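Hyaluronoglucosaminidase (Apis mellifera, PDB 1FCQ) hydrolyses hyaluronan as a glycosidase of family 56 and is a major allergen of honeybee venom. Local coordinates at residues Q121-A124 and Y129-L132; G243-A248 and V262-W267. All blocks are in the same frame, centred on the assembly; numbering follows the deposited sequence.

Contact 1: Q121-A124 and Y129-L132; sequences QNWA and YKKL
An inverse gamma turn centred on N122 lies against the first turn of helix 127-140, and K130 of that helix reaches along it. K130 and N122 carry most of the contact, and the lysine chain makes its closest approaches. Its CE comes 3.2 Å from the backbone O of N122, a close approach of a methylene to a carbonyl oxygen. CG and CD of K130 also pass this oxygen, each at 3.8 Å. CG stands anti to the lysine's own carbonyl carbon (chi1 -62°), and the chain runs extended from there. This carries the ammonium past N122 O to the residue just before Q121, where NZ is hydrogen-bonded to R120 O. The same nitrogen lies 3.9 Å from CD1 of W123, placed obliquely to the indole.

The loop leads from strand 107-111 of the (beta/alpha) barrel into helix 127-140, so the helix packs back on the segment that precedes it. The turn is closed by a weak hydrogen bond from W123 N to Q121 O. The indole of W123 folds back over Q121, whose CA sits 3.7 Å above the centre of one ring face.

N122 is buried, and its CB is 4.2 Å from K130 CG. Its OD1 accepts a hydrogen bond from R116 N and comes 4.5 Å from CD1 of Y129. The Y129 hydroxyl is hydrogen-bonded to L63 N, and W115 meets its ring edge-to-face.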
# COMPACT_ATOMS: atom_id res chain seq x y z
N GLN A 121 9.92 -5.15 -12.54
CA GLN A 121 8.65 -5.50 -11.92
C GLN A 121 7.43 -4.85 -12.54
O GLN A 121 6.30 -5.14 -12.11
CB GLN A 121 8.72 -5.17 -10.42
CG GLN A 121 9.72 -6.04 -9.68
CD GLN A 121 9.96 -5.59 -8.25
OE1 GLN A 121 11.04 -5.76 -7.68
NE2 GLN A 121 8.92 -5.01 -7.69
N ASN A 122 7.59 -3.97 -13.51
CA ASN A 122 6.45 -3.39 -14.21
C ASN A 122 5.97 -4.36 -15.29
O ASN A 122 6.09 -4.12 -16.50
CB ASN A 122 6.85 -2.01 -14.76
CG ASN A 122 7.07 -1.07 -13.57
OD1 ASN A 122 6.08 -0.65 -12.99
ND2 ASN A 122 8.33 -0.81 -13.25
N TRP A 123 5.34 -5.45 -14.86
CA TRP A 123 4.84 -6.50 -15.72
C TRP A 123 3.35 -6.33 -16.00
O TRP A 123 2.64 -5.54 -15.41
CB TRP A 123 4.96 -7.89 -15.10
CG TRP A 123 6.26 -8.42 -14.62
CD1 TRP A 123 7.32 -8.82 -15.39
CD2 TRP A 123 6.65 -8.66 -13.26
NE1 TRP A 123 8.34 -9.27 -14.59
CE2 TRP A 123 7.95 -9.19 -13.27
CE3 TRP A 123 6.02 -8.47 -12.02
CZ2 TRP A 123 8.64 -9.52 -12.11
CZ3 TRP A 123 6.69 -8.82 -10.87
CH2 TRP A 123 7.99 -9.34 -10.91
N ALA A 124 2.89 -7.22 -16.89
CA ALA A 124 1.47 -7.29 -17.23
C ALA A 124 0.88 -5.93 -17.54
O ALA A 124 1.35 -5.27 -18.48
CB ALA A 124 0.72 -7.96 -16.08
N TYR A 129 4.95 1.02 -18.96
CA TYR A 129 6.04 1.85 -18.45
C TYR A 129 7.39 1.40 -19.02
O TYR A 129 8.22 2.29 -19.25
CB TYR A 129 6.02 1.80 -16.92
CG TYR A 129 4.82 2.54 -16.36
CD1 TYR A 129 3.73 1.80 -15.87
CD2 TYR A 129 4.76 3.92 -16.31
CE1 TYR A 129 2.63 2.44 -15.35
CE2 TYR A 129 3.65 4.56 -15.79
CZ TYR A 129 2.58 3.81 -15.32
OH TYR A 129 1.50 4.47 -14.80
N LYS A 130 7.58 0.10 -19.20
CA LYS A 130 8.81 -0.41 -19.80
C LYS A 130 8.86 0.05 -21.26
O LYS A 130 9.88 0.57 -21.73
CB LYS A 130 8.91 -1.93 -19.76
CG LYS A 130 8.94 -2.57 -18.39
CD LYS A 130 9.29 -4.05 -18.49
CE LYS A 130 9.19 -4.75 -17.15
NZ LYS A 130 9.61 -6.18 -17.22
N LYS A 131 7.74 -0.15 -21.97
CA LYS A 131 7.74 0.21 -23.39
C LYS A 131 8.03 1.67 -23.63
O LYS A 131 8.85 2.00 -24.51
CB LYS A 131 6.41 -0.16 -24.05
CG LYS A 131 6.01 -1.62 -23.87
CD LYS A 131 7.03 -2.57 -24.49
CE LYS A 131 6.49 -3.99 -24.46
NZ LYS A 131 7.51 -4.97 -24.93
N LEU A 132 7.40 2.58 -22.89
CA LEU A 132 7.61 4.00 -23.09
C LEU A 132 9.04 4.39 -22.74
O LEU A 132 9.60 5.22 -23.44
CB LEU A 132 6.62 4.83 -22.27
CG LEU A 132 6.77 6.34 -22.40
CD1 LEU A 132 6.64 6.82 -23.84
CD2 LEU A 132 5.76 7.05 -21.50

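Contact 2: G243-A248 and V262-W267; sequences GRVKEA and VLPYYW
V245 and A248, one turn apart on helix 234-253, meet P264 and V262 of strand 261-267, which is interrupted around P264. The side chains meet through apolar atoms, in two small patches. V245 gives one branch to the first: CG2 lies 3.7 Å from CG of P264. CG1 of V245 is anti to the backbone N (chi1 172°), which leaves CG2 beside that nitrogen, as the branch nearer the proline. The valine side chain and the proline ring meet at about a right angle, and the ring offers its exo-puckered CG.

V262 uses both branches on one residue. Its CG1 is 3.7 Å from CB of A248, and its CG2 4.1 Å from the same methyl. CG2 also rests 3.8 Å from A248 O, so the isopropyl group spans the alanine methyl and the adjoining carbonyl. The short alanine side chain probably helps the backbones approach, with the CA atoms of A248 and V262 6.5 Å apart.

I290 of helix 280-292 also touches P264. L263 points away from helix 234-253 and touches V107 and I299 on other strands. This is a beta-alpha-beta crossover helix packed on its next strand, outer layer on inner wall of the (beta/alpha) TIM barrel.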
# COMPACT_ATOMS: atom_id res chain seq x y z
N GLY A 243 4.04 -15.45 3.22
CA GLY A 243 5.14 -15.10 2.35
C GLY A 243 5.38 -13.59 2.35
O GLY A 243 6.52 -13.11 2.46
N ARG A 244 4.29 -12.83 2.24
CA ARG A 244 4.37 -11.37 2.23
C ARG A 244 4.78 -10.78 3.56
O ARG A 244 5.58 -9.83 3.56
CB ARG A 244 3.03 -10.80 1.76
CG ARG A 244 2.78 -11.23 0.32
CD ARG A 244 1.40 -10.73 -0.12
NE ARG A 244 1.17 -11.26 -1.47
CZ ARG A 244 0.25 -10.82 -2.30
NH1 ARG A 244 0.16 -11.41 -3.50
NH2 ARG A 244 -0.56 -9.83 -1.98
N VAL A 245 4.30 -11.33 4.68
CA VAL A 245 4.68 -10.83 5.98
C VAL A 245 6.13 -11.20 6.29
O VAL A 245 6.88 -10.37 6.81
CB VAL A 245 3.74 -11.32 7.09
CG1 VAL A 245 4.26 -10.95 8.47
CG2 VAL A 245 2.35 -10.75 6.85
N LYS A 246 6.55 -12.40 5.88
CA LYS A 246 7.96 -12.76 6.06
C LYS A 246 8.86 -11.83 5.26
O LYS A 246 9.94 -11.46 5.76
CB LYS A 246 8.24 -14.20 5.61
CG LYS A 246 7.66 -15.27 6.52
CD LYS A 246 7.89 -16.65 5.88
CE LYS A 246 7.29 -17.77 6.71
NZ LYS A 246 7.41 -19.09 6.02
N GLU A 247 8.49 -11.46 4.03
CA GLU A 247 9.34 -10.58 3.23
C GLU A 247 9.51 -9.25 3.94
O GLU A 247 10.62 -8.71 4.07
CB GLU A 247 8.75 -10.38 1.84
CG GLU A 247 9.61 -9.58 0.88
CD GLU A 247 10.88 -10.29 0.46
OE1 GLU A 247 11.03 -11.50 0.75
OE2 GLU A 247 11.73 -9.62 -0.16
N ALA A 248 8.41 -8.67 4.43
CA ALA A 248 8.51 -7.41 5.15
C ALA A 248 9.34 -7.53 6.43
O ALA A 248 10.12 -6.62 6.69
CB ALA A 248 7.11 -6.87 5.48
N VAL A 262 6.24 -3.40 11.09
CA VAL A 262 5.62 -4.11 9.98
C VAL A 262 4.11 -4.19 10.28
O VAL A 262 3.68 -4.79 11.27
CB VAL A 262 6.18 -5.51 9.73
CG1 VAL A 262 5.40 -6.30 8.69
CG2 VAL A 262 7.63 -5.38 9.25
N LEU A 263 3.32 -3.52 9.45
CA LEU A 263 1.87 -3.46 9.59
C LEU A 263 1.20 -3.79 8.25
O LEU A 263 0.96 -2.90 7.41
CB LEU A 263 1.41 -2.07 10.03
CG LEU A 263 1.86 -1.51 11.37
CD1 LEU A 263 1.38 -0.08 11.56
CD2 LEU A 263 1.33 -2.36 12.52
N PRO A 264 0.92 -5.05 8.02
CA PRO A 264 0.31 -5.48 6.77
C PRO A 264 -1.06 -4.83 6.57
O PRO A 264 -1.84 -4.66 7.49
CB PRO A 264 0.13 -6.99 6.94
CG PRO A 264 1.23 -7.36 7.89
CD PRO A 264 1.26 -6.21 8.88
N TYR A 265 -1.34 -4.49 5.31
CA TYR A 265 -2.63 -3.95 4.89
C TYR A 265 -3.55 -5.15 4.66
O TYR A 265 -3.18 -6.09 3.93
CB TYR A 265 -2.46 -3.10 3.61
CG TYR A 265 -2.72 -1.65 3.94
CD1 TYR A 265 -1.77 -0.87 4.59
CD2 TYR A 265 -3.95 -1.07 3.70
CE1 TYR A 265 -2.05 0.44 4.97
CE2 TYR A 265 -4.25 0.25 4.04
CZ TYR A 265 -3.28 0.99 4.69
OH TYR A 265 -3.53 2.28 5.08
N TYR A 266 -4.72 -5.13 5.30
CA TYR A 266 -5.64 -6.26 5.25
C TYR A 266 -7.02 -5.82 4.80
O TYR A 266 -7.54 -4.82 5.27
CB TYR A 266 -5.75 -6.80 6.68
CG TYR A 266 -6.35 -8.18 6.81
CD1 TYR A 266 -5.57 -9.31 6.81
CD2 TYR A 266 -7.74 -8.33 6.93
CE1 TYR A 266 -6.12 -10.59 6.91
CE2 TYR A 266 -8.29 -9.58 7.07
CZ TYR A 266 -7.49 -10.70 7.05
OH TYR A 266 -8.08 -11.95 7.16
N TRP A 267 -7.60 -6.58 3.85
CA TRP A 267 -8.93 -6.19 3.36
C TRP A 267 -9.92 -7.28 3.76
O TRP A 267 -9.53 -8.44 3.79
CB TRP A 267 -8.95 -5.97 1.87
CG TRP A 267 -10.14 -5.28 1.27
CD1 TRP A 267 -11.06 -4.48 1.89
CD2 TRP A 267 -10.49 -5.28 -0.12
NE1 TRP A 267 -11.98 -4.01 0.98
CE2 TRP A 267 -11.64 -4.47 -0.26
CE3 TRP A 267 -9.94 -5.88 -1.26
CZ2 TRP A 267 -12.26 -4.26 -1.49
CZ3 TRP A 267 -10.56 -5.66 -2.49
CH2 TRP A 267 -11.71 -4.85 -2.59

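In the fold
The two contacts belong to different parts of the barrel and share no helix or strand. Their centres are about 24 Å apart, and their nearest atoms about 8 Å. Contact 2 is fully buried, its centre about 10 Å from the centre of the chain. Contact 1 is partly buried, and the same distance is about 19 Å for its centre. Each involves a helix, but contact 1 sets it against the loop just before it, and contact 2 against the strand that follows. The chemistry differs accordingly. The peripheral contact mixes a long charged side chain, a carbonyl and aromatic rings, with polar ends bonded to backbone atoms nearby. The inner one relies on small aliphatic side chains.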